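RNA-binding protein HI_1333 (Haemophilus influenzae, PDB 1JO0) probably binds RNA through its single CRM (CRS1/YhbY) domain, though its precise cellular role is not established. Local coordinates at residues Thr1-Ala15 and Val83-Arg97. Sequence-based numbering, arbitrary orientation. Where two conformers were deposited one is given.
Sequences TTLSTKQKQFLKGLA and VLYRPSEEAKIQLPR
Leu-11 lays CD1 over a face of the Tyr-85 ring, 3.9 Å from the centroid and 23° off the ring normal, a CH-pi contact between helix 5-15 and the end of strand 81-85. Leu-11 CD1 is offset toward the rim, 3.5 Å from Tyr-85 CG. A second CH-pi contact ties the helix to the tail that follows the strand: Pro-96 CD sits over a face of the Phe-10 ring, 3.8 Å from its centroid. Phe-10 holds CG anti to its own N (chi1 170°), which swings the ring across to the tail, where Ile-93 CG2 meets its edge.

Leu-95 links the two ring contacts: its CD1 packs 3.7 Å from Leu-11 CG, the two side chains crossing at about a right angle, and also lies near Phe-10. Further apolar contacts flank it. Leu-14 and Ile-93 meet tip to tip, and farther along Ala-15 CB touches Val-83 CG1 at 3.7 Å. Leu-3 CD2 approaches the CD2-CE2 side of Tyr-85, and Thr-1, whose hydroxyl is bonded to Lys-71 O, abuts Pro-87 through CG2.

The polar component centres on Gln-7. Its extended side chain presents NE2 to Pro-96 O at 3.0 Å, with an N-H...O angle of 168° and the acceptor practically in the amide plane. The other amide atom, OE1, accepts from Ser-4 N at 3.0 Å, and Ser-4 OG takes the N-H of Gln-7 in return, completing a capping box.

One amide thus serves both the helix N-terminus and the tail, its rotation fixed by a bond at each end. Within the CRM domain the contact joins the N-terminal helix, packed on the sheet through Leu-3 at Ala-73 and Leu-14 at Leu-46, to the C-terminal tail, which apolar packing of Ile-93, Leu-95 and Pro-96 plus one straight amide bond probably holds in place.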
# COMPACT_ATOMS: atom_id res chain seq x y z
N THR A 1 -3.28 2.22 10.98
CA THR A 1 -4.56 1.67 10.52
C THR A 1 -4.64 0.19 10.87
O THR A 1 -3.79 -0.55 10.42
CB THR A 1 -4.71 1.82 9.01
OG1 THR A 1 -4.57 3.22 8.65
CG2 THR A 1 -6.08 1.37 8.53
N THR A 2 -5.62 -0.20 11.67
CA THR A 2 -5.73 -1.58 12.13
C THR A 2 -6.99 -2.16 11.52
O THR A 2 -8.07 -1.65 11.76
CB THR A 2 -5.74 -1.64 13.67
OG1 THR A 2 -4.48 -1.13 14.15
CG2 THR A 2 -5.93 -3.08 14.09
N LEU A 3 -6.79 -3.21 10.72
CA LEU A 3 -7.85 -3.88 10.00
C LEU A 3 -8.14 -5.24 10.63
O LEU A 3 -7.23 -5.98 11.02
CB LEU A 3 -7.43 -4.10 8.57
CG LEU A 3 -7.18 -2.86 7.74
CD1 LEU A 3 -6.67 -3.19 6.36
CD2 LEU A 3 -8.48 -2.03 7.61
N SER A 4 -9.41 -5.59 10.70
CA SER A 4 -9.79 -6.93 11.12
C SER A 4 -9.36 -7.93 10.03
O SER A 4 -9.11 -7.52 8.89
CB SER A 4 -11.30 -7.07 11.30
OG SER A 4 -11.98 -7.06 10.05
N THR A 5 -9.34 -9.19 10.37
CA THR A 5 -9.06 -10.23 9.38
C THR A 5 -9.99 -10.19 8.19
O THR A 5 -9.58 -10.25 7.03
CB THR A 5 -9.21 -11.60 10.11
OG1 THR A 5 -8.34 -11.58 11.24
CG2 THR A 5 -8.81 -12.65 9.10
N LYS A 6 -11.27 -10.00 8.41
CA LYS A 6 -12.28 -9.94 7.36
C LYS A 6 -12.11 -8.68 6.52
O LYS A 6 -12.29 -8.78 5.29
CB LYS A 6 -13.69 -9.95 7.94
CG LYS A 6 -14.09 -11.34 8.42
CD LYS A 6 -15.33 -11.24 9.31
CE LYS A 6 -15.91 -12.64 9.49
NZ LYS A 6 -17.08 -12.55 10.39
N GLN A 7 -11.80 -7.55 7.12
CA GLN A 7 -11.56 -6.33 6.34
C GLN A 7 -10.36 -6.43 5.43
O GLN A 7 -10.35 -6.03 4.27
CB GLN A 7 -11.37 -5.15 7.31
CG GLN A 7 -12.70 -4.74 7.93
CD GLN A 7 -12.52 -3.77 9.07
OE1 GLN A 7 -11.46 -3.69 9.69
NE2 GLN A 7 -13.55 -3.01 9.38
N LYS A 8 -9.30 -7.01 6.00
CA LYS A 8 -8.09 -7.21 5.21
C LYS A 8 -8.36 -8.11 4.02
O LYS A 8 -7.92 -7.86 2.89
CB LYS A 8 -7.03 -7.76 6.18
CG LYS A 8 -5.64 -7.73 5.72
CD LYS A 8 -4.60 -7.98 6.81
CE LYS A 8 -3.18 -8.01 6.33
NZ LYS A 8 -2.15 -8.86 6.97
N GLN A 9 -9.12 -9.19 4.25
CA GLN A 9 -9.41 -10.10 3.16
C GLN A 9 -10.28 -9.45 2.11
O GLN A 9 -10.09 -9.63 0.91
CB GLN A 9 -10.11 -11.34 3.69
CG GLN A 9 -10.68 -12.27 2.64
CD GLN A 9 -9.51 -12.71 1.77
OE1 GLN A 9 -8.43 -13.05 2.29
NE2 GLN A 9 -9.72 -12.63 0.46
N PHE A 10 -11.27 -8.65 2.52
CA PHE A 10 -12.09 -7.92 1.58
C PHE A 10 -11.20 -7.08 0.66
O PHE A 10 -11.38 -7.05 -0.56
CB PHE A 10 -13.09 -6.99 2.32
CG PHE A 10 -13.80 -6.05 1.36
CD1 PHE A 10 -14.83 -6.46 0.56
CD2 PHE A 10 -13.37 -4.72 1.32
CE1 PHE A 10 -15.45 -5.55 -0.30
CE2 PHE A 10 -13.98 -3.83 0.45
CZ PHE A 10 -15.02 -4.24 -0.35
N LEU A 11 -10.26 -6.33 1.24
CA LEU A 11 -9.41 -5.46 0.45
C LEU A 11 -8.43 -6.24 -0.43
O LEU A 11 -8.15 -5.81 -1.53
CB LEU A 11 -8.66 -4.53 1.41
CG LEU A 11 -9.54 -3.54 2.18
CD1 LEU A 11 -8.72 -2.87 3.25
CD2 LEU A 11 -10.17 -2.52 1.22
N LYS A 12 -7.94 -7.37 0.06
CA LYS A 12 -7.08 -8.23 -0.74
C LYS A 12 -7.84 -8.66 -1.98
O LYS A 12 -7.35 -8.63 -3.09
CB LYS A 12 -6.71 -9.44 0.13
CG LYS A 12 -5.90 -10.47 -0.63
CD LYS A 12 -5.42 -11.60 0.24
CE LYS A 12 -4.90 -12.79 -0.58
NZ LYS A 12 -4.34 -13.87 0.30
N GLY A 13 -9.10 -9.05 -1.81
CA GLY A 13 -9.88 -9.50 -2.96
C GLY A 13 -10.13 -8.39 -3.97
O GLY A 13 -10.11 -8.60 -5.19
N LEU A 14 -10.40 -7.19 -3.48
CA LEU A 14 -10.62 -6.04 -4.35
C LEU A 14 -9.35 -5.64 -5.08
O LEU A 14 -9.42 -5.33 -6.27
CB LEU A 14 -11.17 -4.90 -3.50
CG LEU A 14 -11.52 -3.62 -4.22
CD1 LEU A 14 -12.52 -3.94 -5.31
CD2 LEU A 14 -12.11 -2.61 -3.24
N ALA A 15 -8.21 -5.70 -4.41
CA ALA A 15 -6.94 -5.29 -5.00
C ALA A 15 -6.52 -6.20 -6.15
O ALA A 15 -5.73 -5.79 -6.99
CB ALA A 15 -5.82 -5.23 -3.97
N VAL A 83 0.31 -4.20 -1.13
CA VAL A 83 -1.04 -3.68 -1.13
C VAL A 83 -1.26 -2.98 0.22
O VAL A 83 -1.01 -3.58 1.28
CB VAL A 83 -2.07 -4.80 -1.31
CG1 VAL A 83 -3.46 -4.18 -1.37
CG2 VAL A 83 -1.79 -5.66 -2.56
N LEU A 84 -1.67 -1.73 0.17
CA LEU A 84 -1.78 -0.86 1.34
C LEU A 84 -3.16 -0.21 1.40
O LEU A 84 -3.76 0.01 0.33
CB LEU A 84 -0.73 0.22 1.32
CG LEU A 84 0.73 -0.21 1.28
CD1 LEU A 84 1.61 0.93 0.81
CD2 LEU A 84 1.14 -0.66 2.65
N TYR A 85 -3.61 0.13 2.58
CA TYR A 85 -4.90 0.79 2.74
C TYR A 85 -4.87 1.84 3.82
O TYR A 85 -4.37 1.57 4.92
CB TYR A 85 -6.01 -0.21 3.04
CG TYR A 85 -7.35 0.40 3.38
CD1 TYR A 85 -8.24 0.82 2.38
CD2 TYR A 85 -7.77 0.57 4.69
CE1 TYR A 85 -9.46 1.38 2.72
CE2 TYR A 85 -8.98 1.12 5.02
CZ TYR A 85 -9.84 1.52 4.04
OH TYR A 85 -11.05 2.06 4.36
N ARG A 86 -5.43 3.02 3.54
CA ARG A 86 -5.65 3.99 4.61
C ARG A 86 -7.02 4.65 4.38
O ARG A 86 -7.26 5.07 3.24
CB ARG A 86 -4.58 5.05 4.62
CG ARG A 86 -4.60 5.95 5.84
CD ARG A 86 -3.45 6.93 5.81
NE ARG A 86 -3.56 7.94 4.78
CZ ARG A 86 -2.58 8.71 4.33
NH1 ARG A 86 -1.33 8.58 4.80
NH2 ARG A 86 -2.87 9.60 3.39
N PRO A 87 -7.87 4.74 5.39
CA PRO A 87 -9.19 5.33 5.16
C PRO A 87 -9.10 6.83 4.94
O PRO A 87 -8.24 7.50 5.49
CB PRO A 87 -9.94 4.98 6.45
CG PRO A 87 -8.86 4.90 7.49
CD PRO A 87 -7.68 4.30 6.77
N SER A 88 -10.07 7.32 4.15
CA SER A 88 -10.26 8.71 3.78
C SER A 88 -11.37 9.32 4.62
O SER A 88 -12.28 8.63 5.04
CB SER A 88 -10.69 8.82 2.28
OG SER A 88 -10.93 10.12 1.89
N GLU A 89 -11.34 10.61 4.80
CA GLU A 89 -12.42 11.37 5.38
C GLU A 89 -13.64 11.36 4.48
O GLU A 89 -14.73 11.59 5.03
CB GLU A 89 -12.03 12.83 5.68
CG GLU A 89 -10.81 12.86 6.57
CD GLU A 89 -10.49 14.20 7.18
OE1 GLU A 89 -9.88 14.24 8.27
OE2 GLU A 89 -10.88 15.19 6.51
N GLU A 90 -13.47 11.07 3.21
CA GLU A 90 -14.65 10.91 2.37
C GLU A 90 -14.47 9.51 1.76
O GLU A 90 -13.88 9.36 0.71
CB GLU A 90 -14.89 11.96 1.28
CG GLU A 90 -16.30 11.94 0.71
CD GLU A 90 -16.70 13.04 -0.23
OE1 GLU A 90 -15.98 13.28 -1.24
OE2 GLU A 90 -17.75 13.72 -0.02
N ALA A 91 -14.91 8.49 2.46
CA ALA A 91 -14.76 7.11 2.03
C ALA A 91 -15.20 6.93 0.59
O ALA A 91 -16.30 7.27 0.20
CB ALA A 91 -15.53 6.10 2.86
N LYS A 92 -14.31 6.38 -0.21
CA LYS A 92 -14.56 6.02 -1.60
C LYS A 92 -14.96 4.54 -1.65
O LYS A 92 -15.87 4.18 -2.41
CB LYS A 92 -13.36 6.32 -2.51
CG LYS A 92 -13.01 7.80 -2.66
CD LYS A 92 -11.85 8.11 -1.73
CE LYS A 92 -11.24 9.46 -1.91
NZ LYS A 92 -10.86 9.91 -3.27
N ILE A 93 -14.31 3.70 -0.87
CA ILE A 93 -14.55 2.28 -0.85
C ILE A 93 -15.34 1.93 0.40
O ILE A 93 -14.99 2.32 1.51
CB ILE A 93 -13.22 1.50 -0.90
CG1 ILE A 93 -12.46 1.74 -2.20
CG2 ILE A 93 -13.44 0.02 -0.62
CD1 ILE A 93 -11.03 1.22 -2.17
N GLN A 94 -16.41 1.16 0.22
CA GLN A 94 -17.24 0.65 1.33
C GLN A 94 -16.54 -0.52 1.98
O GLN A 94 -16.46 -1.55 1.34
CB GLN A 94 -18.60 0.19 0.82
CG GLN A 94 -19.40 1.39 0.26
CD GLN A 94 -20.79 0.93 -0.14
OE1 GLN A 94 -21.41 0.09 0.53
NE2 GLN A 94 -21.29 1.46 -1.23
N LEU A 95 -16.05 -0.31 3.20
CA LEU A 95 -15.37 -1.39 3.89
C LEU A 95 -16.36 -2.11 4.77
O LEU A 95 -17.17 -1.49 5.45
CB LEU A 95 -14.22 -0.82 4.72
CG LEU A 95 -13.17 -1.66 5.36
CD1 LEU A 95 -12.21 -2.22 4.33
CD2 LEU A 95 -12.39 -0.80 6.36
N PRO A 96 -16.29 -3.43 4.80
CA PRO A 96 -17.20 -4.19 5.66
C PRO A 96 -17.01 -3.84 7.13
O PRO A 96 -15.90 -3.48 7.53
CB PRO A 96 -16.74 -5.65 5.53
CG PRO A 96 -15.82 -5.66 4.37
CD PRO A 96 -15.35 -4.28 4.08
N ARG A 97 -18.11 -4.00 7.83
CA ARG A 97 -18.16 -3.96 9.27
C ARG A 97 -17.31 -5.08 9.89
O ARG A 97 -16.33 -4.84 10.58
CB ARG A 97 -19.63 -4.11 9.72
CG ARG A 97 -19.97 -3.21 10.90
CD ARG A 97 -21.37 -3.35 11.43
NE ARG A 97 -22.02 -4.64 11.33
CZ ARG A 97 -22.21 -5.55 12.28
NH1 ARG A 97 -21.80 -5.39 13.52
NH2 ARG A 97 -22.84 -6.69 11.97